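Local coordinates for TonB-dependent siderophore receptor (Pseudomonas aeruginosa 39016, PDB 5NEC), which probably imports iron-loaded siderophores, and siderophore-drug conjugates, across the outer membrane with energy supplied through TonB, at residues A[332-337]-A[375-380]; A[277-282]-A[309-314]; A[423-428]-A[463-468]; A[270-275]-A[410-415]; A[194-199]-A[206-211]. All coordinates share one frame; numbering follows the deposited sequence.

Interaction 1. Residues A[332-337]-A[375-380]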
# COMPACT_ATOMS: atom_id res chain seq x y z
N GLN A 332 1.56 2.16 26.47
CA GLN A 332 2.00 0.94 25.87
C GLN A 332 0.85 0.47 25.02
O GLN A 332 -0.28 0.42 25.48
CB GLN A 332 2.32 0.01 27.03
CG GLN A 332 2.36 -1.44 26.73
CD GLN A 332 1.00 -2.07 26.55
OE1 GLN A 332 0.76 -2.65 25.49
NE2 GLN A 332 0.12 -1.96 27.53
N ASN A 333 1.11 0.14 23.77
CA ASN A 333 0.11 -0.53 22.96
C ASN A 333 0.74 -1.77 22.36
O ASN A 333 1.97 -1.85 22.21
CB ASN A 333 -0.40 0.39 21.86
CG ASN A 333 -1.84 0.08 21.45
OD1 ASN A 333 -2.38 -1.00 21.72
ND2 ASN A 333 -2.46 1.03 20.79
N ASN A 334 -0.10 -2.76 22.06
CA ASN A 334 0.41 -4.04 21.59
C ASN A 334 -0.61 -4.82 20.79
O ASN A 334 -1.82 -4.58 20.85
CB ASN A 334 0.89 -4.89 22.77
CG ASN A 334 -0.25 -5.41 23.61
OD1 ASN A 334 -0.93 -6.36 23.22
ND2 ASN A 334 -0.44 -4.83 24.77
N ARG A 335 -0.08 -5.79 20.05
CA ARG A 335 -0.90 -6.75 19.33
C ARG A 335 -0.11 -8.04 19.05
O ARG A 335 1.05 -7.99 18.61
CB ARG A 335 -1.41 -6.15 18.04
CG ARG A 335 -2.50 -7.01 17.40
CD ARG A 335 -3.28 -6.29 16.31
NE ARG A 335 -2.47 -5.30 15.59
CZ ARG A 335 -1.45 -5.57 14.76
NH1 ARG A 335 -1.06 -6.82 14.52
NH2 ARG A 335 -0.81 -4.56 14.20
N VAL A 336 -0.74 -9.16 19.35
CA VAL A 336 -0.26 -10.47 18.96
C VAL A 336 -1.34 -11.08 18.08
O VAL A 336 -2.49 -11.19 18.49
CB VAL A 336 0.04 -11.37 20.15
CG1 VAL A 336 0.54 -12.72 19.66
CG2 VAL A 336 1.06 -10.68 21.07
N SER A 337 -0.95 -11.49 16.88
CA SER A 337 -1.90 -11.88 15.88
C SER A 337 -1.39 -13.05 15.04
O SER A 337 -0.22 -13.08 14.69
CB SER A 337 -2.15 -10.65 15.02
OG SER A 337 -3.06 -10.91 13.97
N ASP A 375 -4.67 -11.81 20.11
CA ASP A 375 -4.35 -11.79 21.55
C ASP A 375 -3.57 -10.50 21.86
O ASP A 375 -3.61 -9.57 21.08
CB ASP A 375 -3.57 -13.07 21.92
CG ASP A 375 -3.65 -13.40 23.44
OD1 ASP A 375 -4.76 -13.44 24.00
OD2 ASP A 375 -2.59 -13.63 24.08
N GLY A 376 -2.91 -10.42 23.00
CA GLY A 376 -2.10 -9.27 23.35
C GLY A 376 -1.29 -9.52 24.61
O GLY A 376 -1.13 -10.66 25.02
N TYR A 377 -0.78 -8.45 25.20
CA TYR A 377 0.00 -8.48 26.43
C TYR A 377 -0.70 -7.66 27.51
O TYR A 377 -1.50 -6.80 27.20
CB TYR A 377 1.40 -7.88 26.21
CG TYR A 377 2.30 -8.65 25.28
CD1 TYR A 377 3.07 -9.73 25.75
CD2 TYR A 377 2.40 -8.31 23.94
CE1 TYR A 377 3.90 -10.45 24.91
CE2 TYR A 377 3.24 -9.02 23.08
CZ TYR A 377 3.98 -10.09 23.57
OH TYR A 377 4.81 -10.77 22.71
N ILE A 378 -0.42 -7.96 28.77
CA ILE A 378 -0.83 -7.19 29.92
C ILE A 378 0.45 -6.57 30.44
O ILE A 378 1.39 -7.30 30.75
CB ILE A 378 -1.43 -8.09 31.02
CG1 ILE A 378 -2.71 -8.78 30.53
CG2 ILE A 378 -1.70 -7.32 32.31
CD1 ILE A 378 -2.91 -10.11 31.22
N VAL A 379 0.49 -5.25 30.55
CA VAL A 379 1.73 -4.53 30.84
C VAL A 379 1.49 -3.50 31.95
O VAL A 379 0.54 -2.74 31.89
CB VAL A 379 2.26 -3.78 29.61
CG1 VAL A 379 3.64 -3.18 29.88
CG2 VAL A 379 2.30 -4.69 28.38
N ASP A 380 2.36 -3.47 32.95
CA ASP A 380 2.29 -2.46 33.99
C ASP A 380 2.96 -1.16 33.52
O ASP A 380 4.19 -1.10 33.42
CB ASP A 380 2.96 -2.96 35.27
CG ASP A 380 2.73 -2.05 36.47
OD1 ASP A 380 1.94 -1.07 36.39
OD2 ASP A 380 3.35 -2.36 37.52

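Interaction 2. Residues A[277-282]-A[309-314]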
# COMPACT_ATOMS: atom_id res chain seq x y z
N GLN A 277 8.82 -5.11 17.29
CA GLN A 277 7.86 -5.30 16.22
C GLN A 277 8.37 -6.43 15.34
O GLN A 277 9.31 -6.26 14.58
CB GLN A 277 7.71 -3.98 15.47
CG GLN A 277 6.65 -3.95 14.40
CD GLN A 277 6.81 -2.75 13.50
OE1 GLN A 277 6.92 -1.62 13.95
NE2 GLN A 277 6.94 -3.01 12.21
N LYS A 278 7.78 -7.61 15.50
CA LYS A 278 8.22 -8.83 14.85
C LYS A 278 7.12 -9.34 13.96
O LYS A 278 5.98 -9.40 14.38
CB LYS A 278 8.54 -9.90 15.88
CG LYS A 278 9.83 -9.63 16.57
CD LYS A 278 9.96 -10.36 17.91
CE LYS A 278 11.34 -10.09 18.49
NZ LYS A 278 11.39 -10.38 19.96
N SER A 279 7.45 -9.70 12.72
CA SER A 279 6.47 -10.30 11.85
C SER A 279 7.07 -11.36 10.94
O SER A 279 8.27 -11.39 10.70
CB SER A 279 5.68 -9.24 11.07
OG SER A 279 6.37 -8.80 9.94
N ARG A 280 6.20 -12.26 10.49
CA ARG A 280 6.55 -13.35 9.61
C ARG A 280 5.38 -13.49 8.66
O ARG A 280 4.25 -13.55 9.12
CB ARG A 280 6.74 -14.63 10.40
CG ARG A 280 7.28 -15.78 9.57
CD ARG A 280 7.49 -17.06 10.39
NE ARG A 280 8.58 -16.88 11.37
CZ ARG A 280 9.25 -17.86 12.00
NH1 ARG A 280 8.99 -19.15 11.77
NH2 ARG A 280 10.22 -17.52 12.85
N ILE A 281 5.65 -13.52 7.35
CA ILE A 281 4.63 -13.89 6.38
C ILE A 281 5.14 -15.02 5.48
O ILE A 281 6.28 -15.02 5.06
CB ILE A 281 4.07 -12.71 5.55
CG1 ILE A 281 3.06 -13.24 4.53
CG2 ILE A 281 5.18 -11.95 4.86
CD1 ILE A 281 2.02 -12.24 4.09
N ASP A 282 4.27 -16.02 5.25
CA ASP A 282 4.49 -17.13 4.33
C ASP A 282 3.29 -17.24 3.39
O ASP A 282 2.15 -17.26 3.86
CB ASP A 282 4.61 -18.43 5.09
CG ASP A 282 5.95 -18.58 5.73
OD1 ASP A 282 6.91 -18.84 4.97
OD2 ASP A 282 6.09 -18.44 6.98
N GLN A 309 2.15 -11.73 13.75
CA GLN A 309 2.60 -10.43 14.21
C GLN A 309 2.67 -10.40 15.72
O GLN A 309 1.76 -10.83 16.41
CB GLN A 309 1.65 -9.35 13.73
CG GLN A 309 1.82 -9.08 12.26
CD GLN A 309 0.78 -8.13 11.74
OE1 GLN A 309 -0.34 -8.08 12.26
NE2 GLN A 309 1.14 -7.36 10.69
N ASP A 310 3.78 -9.88 16.22
CA ASP A 310 4.05 -9.77 17.63
C ASP A 310 4.67 -8.36 17.86
O ASP A 310 5.89 -8.15 17.63
CB ASP A 310 4.96 -10.94 18.05
CG ASP A 310 5.17 -11.04 19.54
OD1 ASP A 310 4.47 -10.38 20.35
OD2 ASP A 310 6.07 -11.79 19.93
N TYR A 311 3.79 -7.42 18.24
CA TYR A 311 4.10 -5.99 18.33
C TYR A 311 3.86 -5.47 19.74
O TYR A 311 2.84 -5.80 20.34
CB TYR A 311 3.19 -5.17 17.40
CG TYR A 311 3.30 -5.39 15.90
CD1 TYR A 311 4.27 -6.24 15.35
CD2 TYR A 311 2.45 -4.72 15.01
CE1 TYR A 311 4.36 -6.43 13.97
CE2 TYR A 311 2.55 -4.90 13.63
CZ TYR A 311 3.50 -5.75 13.12
OH TYR A 311 3.63 -5.96 11.78
N LEU A 312 4.78 -4.65 20.24
CA LEU A 312 4.62 -3.88 21.48
C LEU A 312 5.35 -2.54 21.33
O LEU A 312 6.58 -2.50 21.17
CB LEU A 312 5.22 -4.63 22.66
CG LEU A 312 5.39 -3.91 24.01
CD1 LEU A 312 4.06 -3.44 24.49
CD2 LEU A 312 6.00 -4.80 25.07
N TRP A 313 4.60 -1.44 21.40
CA TRP A 313 5.18 -0.13 21.13
C TRP A 313 4.62 0.94 22.07
O TRP A 313 3.67 0.70 22.81
CB TRP A 313 4.98 0.23 19.65
CG TRP A 313 3.61 0.65 19.27
CD1 TRP A 313 3.19 1.92 19.09
CD2 TRP A 313 2.49 -0.19 18.99
NE1 TRP A 313 1.86 1.94 18.74
CE2 TRP A 313 1.40 0.65 18.66
CE3 TRP A 313 2.29 -1.58 18.98
CZ2 TRP A 313 0.12 0.15 18.33
CZ3 TRP A 313 1.02 -2.07 18.65
CH2 TRP A 313 -0.04 -1.21 18.33
N THR A 314 5.24 2.12 22.01
CA THR A 314 4.91 3.25 22.89
C THR A 314 4.16 4.34 22.13
O THR A 314 4.48 4.65 20.99
CB THR A 314 6.19 3.83 23.51
OG1 THR A 314 6.88 2.80 24.23
CG2 THR A 314 5.88 5.01 24.43

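Interaction 3. Residues A[423-428]-A[463-468]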
# COMPACT_ATOMS: atom_id res chain seq x y z
N TYR A 423 -3.20 -14.56 26.71
CA TYR A 423 -3.58 -15.92 26.38
C TYR A 423 -5.10 -16.11 26.45
O TYR A 423 -5.58 -17.14 26.89
CB TYR A 423 -2.82 -16.90 27.25
CG TYR A 423 -1.37 -17.09 26.86
CD1 TYR A 423 -1.00 -17.36 25.53
CD2 TYR A 423 -0.34 -17.03 27.83
CE1 TYR A 423 0.33 -17.55 25.18
CE2 TYR A 423 0.99 -17.22 27.48
CZ TYR A 423 1.31 -17.49 26.16
OH TYR A 423 2.60 -17.68 25.77
N ALA A 424 -5.84 -15.10 26.00
CA ALA A 424 -7.29 -15.09 26.03
C ALA A 424 -7.77 -14.45 24.74
O ALA A 424 -8.32 -13.36 24.75
CB ALA A 424 -7.78 -14.33 27.26
N PRO A 425 -7.57 -15.14 23.61
CA PRO A 425 -7.72 -14.52 22.31
C PRO A 425 -9.15 -14.38 21.79
O PRO A 425 -10.04 -15.08 22.24
CB PRO A 425 -6.95 -15.47 21.40
CG PRO A 425 -7.15 -16.79 22.02
CD PRO A 425 -7.22 -16.57 23.49
N LEU A 426 -9.33 -13.50 20.80
CA LEU A 426 -10.53 -13.51 19.97
C LEU A 426 -10.17 -14.32 18.74
O LEU A 426 -9.25 -13.94 18.00
CB LEU A 426 -10.96 -12.09 19.59
CG LEU A 426 -12.08 -11.92 18.55
CD1 LEU A 426 -13.39 -12.50 19.05
CD2 LEU A 426 -12.23 -10.43 18.24
N ASN A 427 -10.88 -15.44 18.53
CA ASN A 427 -10.62 -16.35 17.42
C ASN A 427 -11.77 -16.29 16.44
O ASN A 427 -12.90 -16.54 16.81
CB ASN A 427 -10.51 -17.78 17.92
CG ASN A 427 -9.29 -18.02 18.77
OD1 ASN A 427 -8.30 -17.28 18.72
ND2 ASN A 427 -9.35 -19.07 19.57
N THR A 428 -11.48 -15.98 15.19
CA THR A 428 -12.49 -15.80 14.18
C THR A 428 -12.25 -16.72 12.98
O THR A 428 -11.13 -16.81 12.48
CB THR A 428 -12.49 -14.34 13.69
OG1 THR A 428 -12.48 -13.45 14.82
CG2 THR A 428 -13.71 -14.06 12.80
N LYS A 463 -15.11 -16.58 18.39
CA LYS A 463 -15.08 -17.06 19.76
C LYS A 463 -14.17 -16.14 20.55
O LYS A 463 -12.98 -16.02 20.26
CB LYS A 463 -14.58 -18.49 19.82
CG LYS A 463 -15.62 -19.47 19.37
CD LYS A 463 -15.03 -20.84 19.14
CE LYS A 463 -16.03 -21.78 18.49
NZ LYS A 463 -16.07 -23.10 19.18
N ASN A 464 -14.75 -15.50 21.57
CA ASN A 464 -14.01 -14.55 22.38
C ASN A 464 -13.74 -15.14 23.75
O ASN A 464 -14.64 -15.24 24.59
CB ASN A 464 -14.81 -13.27 22.52
CG ASN A 464 -14.04 -12.18 23.22
OD1 ASN A 464 -12.83 -12.25 23.41
ND2 ASN A 464 -14.75 -11.15 23.61
N HIS A 465 -12.49 -15.50 23.98
CA HIS A 465 -12.02 -16.00 25.28
C HIS A 465 -11.61 -14.86 26.21
O HIS A 465 -11.18 -15.12 27.35
CB HIS A 465 -10.87 -17.01 25.06
CG HIS A 465 -11.25 -18.15 24.15
ND1 HIS A 465 -12.05 -19.21 24.56
CD2 HIS A 465 -11.00 -18.37 22.84
CE1 HIS A 465 -12.26 -20.02 23.55
NE2 HIS A 465 -11.62 -19.54 22.50
N GLY A 466 -11.73 -13.60 25.77
CA GLY A 466 -11.49 -12.43 26.63
C GLY A 466 -12.59 -12.13 27.64
O GLY A 466 -12.36 -11.36 28.55
N VAL A 467 -13.77 -12.70 27.47
CA VAL A 467 -14.89 -12.55 28.40
C VAL A 467 -15.26 -13.93 28.94
O VAL A 467 -14.99 -14.96 28.30
CB VAL A 467 -16.16 -11.90 27.75
CG1 VAL A 467 -15.83 -10.54 27.15
CG2 VAL A 467 -16.80 -12.80 26.69
N ARG A 468 -15.95 -13.93 30.08
CA ARG A 468 -16.21 -15.11 30.87
C ARG A 468 -17.70 -15.26 31.19
O ARG A 468 -18.26 -14.41 31.85
CB ARG A 468 -15.43 -14.97 32.16
CG ARG A 468 -15.38 -16.24 32.94
CD ARG A 468 -15.23 -16.04 34.44
NE ARG A 468 -15.60 -17.32 35.04
CZ ARG A 468 -14.82 -18.39 35.03
NH1 ARG A 468 -13.60 -18.34 34.49
NH2 ARG A 468 -15.26 -19.52 35.58

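Interaction 4. Residues A[270-275]-A[410-415]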
# COMPACT_ATOMS: atom_id res chain seq x y z
N GLY A 270 9.67 6.07 22.94
CA GLY A 270 9.65 4.65 23.27
C GLY A 270 10.89 4.20 24.01
O GLY A 270 11.72 5.01 24.44
N LEU A 271 11.00 2.88 24.15
CA LEU A 271 11.96 2.23 25.02
C LEU A 271 12.67 1.11 24.28
O LEU A 271 12.06 0.10 23.93
CB LEU A 271 11.23 1.63 26.20
CG LEU A 271 10.67 2.63 27.20
CD1 LEU A 271 9.62 1.95 28.09
CD2 LEU A 271 11.80 3.25 28.01
N THR A 272 13.97 1.28 24.06
CA THR A 272 14.79 0.25 23.41
C THR A 272 14.84 -1.06 24.19
O THR A 272 14.96 -2.11 23.58
CB THR A 272 16.23 0.74 23.15
OG1 THR A 272 16.79 1.29 24.36
CG2 THR A 272 16.22 1.80 22.09
N GLY A 273 14.72 -1.00 25.51
CA GLY A 273 14.66 -2.21 26.34
C GLY A 273 13.34 -2.96 26.31
O GLY A 273 13.28 -4.08 26.80
N ARG A 274 12.26 -2.34 25.81
CA ARG A 274 10.93 -2.92 25.89
C ARG A 274 10.28 -3.17 24.54
O ARG A 274 9.66 -4.21 24.34
CB ARG A 274 10.01 -2.03 26.73
CG ARG A 274 8.56 -2.49 26.74
CD ARG A 274 7.65 -1.63 27.60
NE ARG A 274 7.22 -0.42 26.92
CZ ARG A 274 6.43 0.51 27.48
NH1 ARG A 274 5.99 0.37 28.73
NH2 ARG A 274 6.10 1.59 26.78
N ASP A 275 10.35 -2.19 23.64
CA ASP A 275 9.48 -2.19 22.46
C ASP A 275 10.03 -3.06 21.34
O ASP A 275 11.23 -3.12 21.16
CB ASP A 275 9.23 -0.75 21.97
CG ASP A 275 8.56 0.15 23.04
OD1 ASP A 275 7.95 -0.38 24.01
OD2 ASP A 275 8.65 1.39 22.91
N ASN A 410 14.80 9.93 27.26
CA ASN A 410 15.87 8.93 27.21
C ASN A 410 15.32 7.53 26.84
O ASN A 410 14.74 6.84 27.68
CB ASN A 410 16.58 8.85 28.55
CG ASN A 410 17.73 7.85 28.52
OD1 ASN A 410 18.19 7.41 27.45
ND2 ASN A 410 18.20 7.47 29.69
N PRO A 411 15.52 7.11 25.58
CA PRO A 411 14.98 5.80 25.18
C PRO A 411 15.61 4.57 25.86
O PRO A 411 15.03 3.48 25.81
CB PRO A 411 15.22 5.74 23.68
CG PRO A 411 15.64 7.10 23.26
CD PRO A 411 16.10 7.86 24.46
N HIS A 412 16.79 4.74 26.46
CA HIS A 412 17.49 3.64 27.14
C HIS A 412 17.08 3.42 28.60
O HIS A 412 17.57 2.50 29.23
CB HIS A 412 18.99 3.86 27.07
CG HIS A 412 19.51 4.05 25.68
ND1 HIS A 412 19.61 3.01 24.77
CD2 HIS A 412 19.96 5.15 25.04
CE1 HIS A 412 20.10 3.46 23.63
NE2 HIS A 412 20.31 4.76 23.76
N ASP A 413 16.17 4.24 29.14
CA ASP A 413 15.67 4.06 30.50
C ASP A 413 15.41 2.58 30.75
O ASP A 413 14.73 1.93 29.93
CB ASP A 413 14.35 4.81 30.69
CG ASP A 413 14.53 6.31 30.92
OD1 ASP A 413 15.63 6.75 31.30
OD2 ASP A 413 13.54 7.06 30.71
N PRO A 414 15.91 2.05 31.89
CA PRO A 414 15.73 0.62 32.25
C PRO A 414 14.35 0.35 32.86
O PRO A 414 14.23 -0.05 34.03
CB PRO A 414 16.84 0.40 33.27
CG PRO A 414 16.96 1.71 33.97
CD PRO A 414 16.66 2.76 32.94
N TRP A 415 13.32 0.60 32.05
CA TRP A 415 11.95 0.23 32.41
C TRP A 415 11.91 -1.28 32.77
O TRP A 415 12.63 -2.07 32.18
CB TRP A 415 11.03 0.55 31.22
CG TRP A 415 9.61 0.23 31.43
CD1 TRP A 415 8.64 1.07 31.88
CD2 TRP A 415 8.98 -1.02 31.18
NE1 TRP A 415 7.44 0.40 31.95
CE2 TRP A 415 7.62 -0.88 31.52
CE3 TRP A 415 9.43 -2.25 30.71
CZ2 TRP A 415 6.72 -1.92 31.40
CZ3 TRP A 415 8.54 -3.28 30.60
CH2 TRP A 415 7.20 -3.12 30.94
O HOH W 1 15.03 1.17 27.41

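Interaction 5. Residues A[194-199]-A[206-211]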
# COMPACT_ATOMS: atom_id res chain seq x y z
N LEU A 194 16.41 -11.21 -0.34
CA LEU A 194 16.49 -9.86 0.26
C LEU A 194 17.09 -9.90 1.66
O LEU A 194 16.72 -10.72 2.47
CB LEU A 194 15.10 -9.21 0.34
CG LEU A 194 14.98 -7.95 1.20
CD1 LEU A 194 15.72 -6.79 0.56
CD2 LEU A 194 13.53 -7.56 1.43
N LYS A 195 17.99 -8.96 1.95
CA LYS A 195 18.42 -8.66 3.31
C LYS A 195 18.46 -7.14 3.44
O LYS A 195 19.12 -6.48 2.64
CB LYS A 195 19.79 -9.27 3.57
CG LYS A 195 20.32 -9.13 4.99
CD LYS A 195 21.71 -9.77 5.10
CE LYS A 195 22.40 -9.47 6.41
NZ LYS A 195 21.58 -9.94 7.56
N HIS A 196 17.72 -6.60 4.42
CA HIS A 196 17.59 -5.15 4.61
C HIS A 196 17.69 -4.76 6.09
O HIS A 196 16.95 -5.26 6.92
CB HIS A 196 16.25 -4.67 4.02
CG HIS A 196 16.04 -3.19 4.09
ND1 HIS A 196 16.44 -2.33 3.09
CD2 HIS A 196 15.49 -2.41 5.05
CE1 HIS A 196 16.13 -1.09 3.42
NE2 HIS A 196 15.57 -1.11 4.62
N ASP A 197 18.64 -3.88 6.38
CA ASP A 197 18.81 -3.27 7.70
C ASP A 197 19.03 -1.78 7.49
O ASP A 197 19.66 -1.35 6.53
CB ASP A 197 20.00 -3.89 8.44
CG ASP A 197 19.80 -5.35 8.73
OD1 ASP A 197 20.07 -6.18 7.85
OD2 ASP A 197 19.36 -5.69 9.84
N ALA A 198 18.47 -0.98 8.39
CA ALA A 198 18.57 0.47 8.31
C ALA A 198 18.12 1.08 9.61
O ALA A 198 17.30 0.49 10.33
CB ALA A 198 17.70 0.99 7.17
N ASN A 199 18.67 2.25 9.91
CA ASN A 199 18.06 3.18 10.88
C ASN A 199 17.09 4.10 10.11
O ASN A 199 16.84 3.87 8.92
CB ASN A 199 19.15 3.98 11.60
CG ASN A 199 20.09 3.10 12.38
OD1 ASN A 199 19.71 2.04 12.83
ND2 ASN A 199 21.31 3.54 12.53
N VAL A 206 15.09 4.32 16.21
CA VAL A 206 14.14 3.58 15.42
C VAL A 206 14.93 2.85 14.33
O VAL A 206 15.87 3.41 13.77
CB VAL A 206 13.11 4.53 14.79
CG1 VAL A 206 12.24 3.83 13.76
CG2 VAL A 206 12.27 5.16 15.88
N ASP A 207 14.57 1.59 14.09
CA ASP A 207 15.26 0.81 13.08
C ASP A 207 14.44 -0.36 12.54
O ASP A 207 13.42 -0.74 13.09
CB ASP A 207 16.66 0.35 13.57
CG ASP A 207 16.63 -0.73 14.66
OD1 ASP A 207 15.59 -1.38 14.95
OD2 ASP A 207 17.73 -0.92 15.24
N VAL A 208 14.92 -0.88 11.42
CA VAL A 208 14.23 -1.94 10.70
C VAL A 208 15.25 -2.99 10.31
O VAL A 208 16.42 -2.69 10.07
CB VAL A 208 13.46 -1.43 9.46
CG1 VAL A 208 12.37 -0.44 9.89
CG2 VAL A 208 14.39 -0.81 8.41
N SER A 209 14.77 -4.21 10.29
CA SER A 209 15.57 -5.36 9.94
C SER A 209 14.64 -6.39 9.31
O SER A 209 13.62 -6.76 9.89
CB SER A 209 16.24 -5.91 11.18
OG SER A 209 17.14 -6.91 10.82
N ARG A 210 14.95 -6.84 8.11
CA ARG A 210 14.14 -7.86 7.47
C ARG A 210 14.90 -8.62 6.40
O ARG A 210 15.92 -8.17 5.88
CB ARG A 210 12.86 -7.26 6.87
CG ARG A 210 13.08 -6.20 5.80
CD ARG A 210 11.76 -5.55 5.37
NE ARG A 210 11.95 -4.49 4.38
CZ ARG A 210 12.10 -3.18 4.64
NH1 ARG A 210 12.10 -2.72 5.90
NH2 ARG A 210 12.27 -2.32 3.62
N TRP A 211 14.37 -9.79 6.07
CA TRP A 211 14.93 -10.59 5.01
C TRP A 211 13.82 -11.40 4.38
O TRP A 211 12.79 -11.67 5.00
CB TRP A 211 16.08 -11.46 5.53
CG TRP A 211 15.67 -12.40 6.58
CD1 TRP A 211 15.65 -12.16 7.92
CD2 TRP A 211 15.18 -13.73 6.39
NE1 TRP A 211 15.18 -13.27 8.59
CE2 TRP A 211 14.88 -14.25 7.67
CE3 TRP A 211 14.97 -14.53 5.26
CZ2 TRP A 211 14.40 -15.56 7.86
CZ3 TRP A 211 14.48 -15.83 5.44
CH2 TRP A 211 14.19 -16.32 6.74

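Interaction 1. Residues A[332-337]-A[375-380]
Backbone bonding joins V336 to D375 at one end of this contact. D375 N donates to V336 O at 2.8 Å, while the return bond from V336 N to D375 O is weak. The segments belong to one barrel hairpin, strands 327-354 and 357-379, and they spread apart beyond this pair until Q332 and V379 lie 7.4 Å apart between their CA atoms.

Side-chain hydrogen bonding fills the widening gap. With CG set between the backbone N and the carbonyl carbon (chi1 72°), the amide of N334 serves the backbone of Y377 twice: OD1 accepts from Y377 N at 2.9 Å, from well above the carbonyl plane, and ND2 gives a bent bond to Y377 O at 3.3 Å. ND2 also donates to Q332 OE1 at 2.6 Å, almost in its own amide plane. The phenol OH of Y377 bonds to D310, and the D375 carboxylate takes the backbone N of A424 and a salt bridge from R421.

Apolar contact is made by V336 CG2, 3.4 Å from Y377 CE2. N334 CB meets the edge of that ring, and Q332 lays its amide against V379 in van der Waals contact, CD 3.5 Å from CG2.

Three hydrogen bonds probably fix the rotation of the N334 amide, which bridges the gap where the two backbones no longer pair.

Interaction 2. Residues A[277-282]-A[309-314]
In the barrel hairpin of strands 276-291 and 296-316, Q277 lays its CG over one face of the Y311 ring, a CH-pi contact 3.6 Å from CG to the ring centroid. The extended Q277 chain, with CG anti to the backbone N (chi1 -174°), crosses the tyrosine obliquely. Q309 CB, from the tyrosine's own strand, lies over the opposite face of the ring, 4.0 Å above its plane. At the ring edge, Y311 CE1 comes within 3.4 Å of K278 O, and S279 CB is also near the plane. Both Q277 and Y311 touch P90 of the plug, which places this face of the sheet on the barrel interior.

K278 and D310 form the antiparallel hydrogen-bonded pair, with N-to-O distances of 2.9 Å from K278 N to D310 O and from D310 N to K278 O. Their side chains leave from the other face, where K278 NZ and D310 OD2 remain 5.5 Å apart; D310 has its partner in Y377. The Y311 ring thus has aliphatic carbon over both faces, Q277 CG and Q309 CB, and a carbonyl oxygen at its edge, which probably limits its rotation.

Interaction 3. Residues A[423-428]-A[463-468]
The CG atoms of N427 (chi1 -68°) and H465 (chi1 -56°) both lie opposite their own carbonyl carbons, and the two side chains cross at about a right angle, their planes 64° apart. N427 ND2 sits at the ring edge, 3.7 Å from H465 CD2. The contact closes the probably extracellular end of the barrel hairpin made by strands 426-444 and 447-464, where regular pairing gives way to loop.

N427 and K463 form the last hydrogen-bonded pair inside the strands: N427 N reaches K463 O at 2.8 Å in a practically straight bond, and K463 N reaches N427 O at 2.7 Å. L426 and N464, the next, are a non-hydrogen-bonded pair on the other face of the sheet, with L426 CD1 3.8 Å from N464 CB. Bonding then extends into the loop, since H465 N donates to P425 O at 3.0 Å, and the same carbonyl oxygen lies near the plane of the imidazole, at its edge. D375 of the neighbouring strand takes the backbone N of Y423, anchoring the approach to P425.

At the end of the strand N464 turns the chain. Its OD1 accepts from G466 N at 2.9 Å in an Asx turn, the donor standing well above the carbonyl plane of the amide.

Interaction 4. Residues A[270-275]-A[410-415]
R274 packs tightly over the indole of W415. Its CD stands 3.5 Å from the centroid of the six-membered ring, and its CZ lies 4.6 Å from that of the five-membered ring in a cation-pi contact. The guanidinium is steeply tilted, its plane 69° from the indole, and so offers NH1 to the face. L271 CD1 wedges in beside them, over the centre of the guanidinium and 3.7 Å from W415 CB. R274 NE forms a salt bridge to D275 OD1, which lies in the guanidinium plane; R274 NH2 bonds to T314 and W415 NE1 to N402.

The two segments belong to long loops at the probably extracellular end of the TonB-dependent receptor barrel, and 410-413 forms a type I turn with an Asx turn at N410. Toward the exposed H412 the contact is more polar, held by hydrogen bonds and a water. P411 O accepts from T272 N at 3.0 Å and from T272 OG1 at 3.2 Å, both on one face of its plane. The water donates to P411 O and to D413 O and accepts from G273 N at 2.9 Å.

Interaction 5. Residues A[194-199]-A[206-211]
The guanidinium of R210 lies flat on the imidazole of H196, with centres 4.0 Å apart and planes 26° from parallel. The two side chains run side by side and point the same way. R210 starts with CG between the backbone N and the carbonyl carbon (chi1 61°) and then runs straight as far as NE, an extended course that brings the guanidinium level with the imidazole. The overlap is offset: R210 CZ is 3.5 Å from H196 CD2, and NH2 stands over the rim of the imidazole. R210 NE forms a salt bridge with E120 of the plug; this neighbouring acid probably offsets the arginine's charge, while the stacked arginine would be expected to disfavour protonation of H196. V208 CG2 approaches the same ring in its plane, at the edge, 3.9 Å from H196 CD2, and also packs 4.0 Å from A198 CB.

Beneath these side chains is the hairpin of strands 187-200 and 206-219, neighbours in the barrel wall. H196 and R210 form a hydrogen-bonded antiparallel pair, with H196 N to R210 O and R210 N to H196 O each 2.8 Å, and A198 pairs with V208 in the same way.

On the other face of the sheet D197 and S209 meet. S209 OG donates to D197 OD2 at 2.7 Å, from above the carboxylate plane.

Interactions 1, 2, 3 and 5 each join the two strands of a barrel hairpin, whereas interaction 4 ties together two loops distant in sequence. Interactions 1 and 2 lie on adjoining hairpins, strands 296-316 and 327-354 being neighbours, and D310 with Y377 links them directly. D375 similarly couples interaction 1 to interaction 3. Interactions 1, 2, 4 and 5 are partly buried; interaction 3 is a surface contact in which backbone bonds predominate. Interactions 2 and 5 touch the plug, by carbon packing at P90 and by a salt bridge at E120 respectively. Interaction 4 combines a cation-pi contact with hydrogen bonds and a bridging water, and reaches interaction 2 through T314.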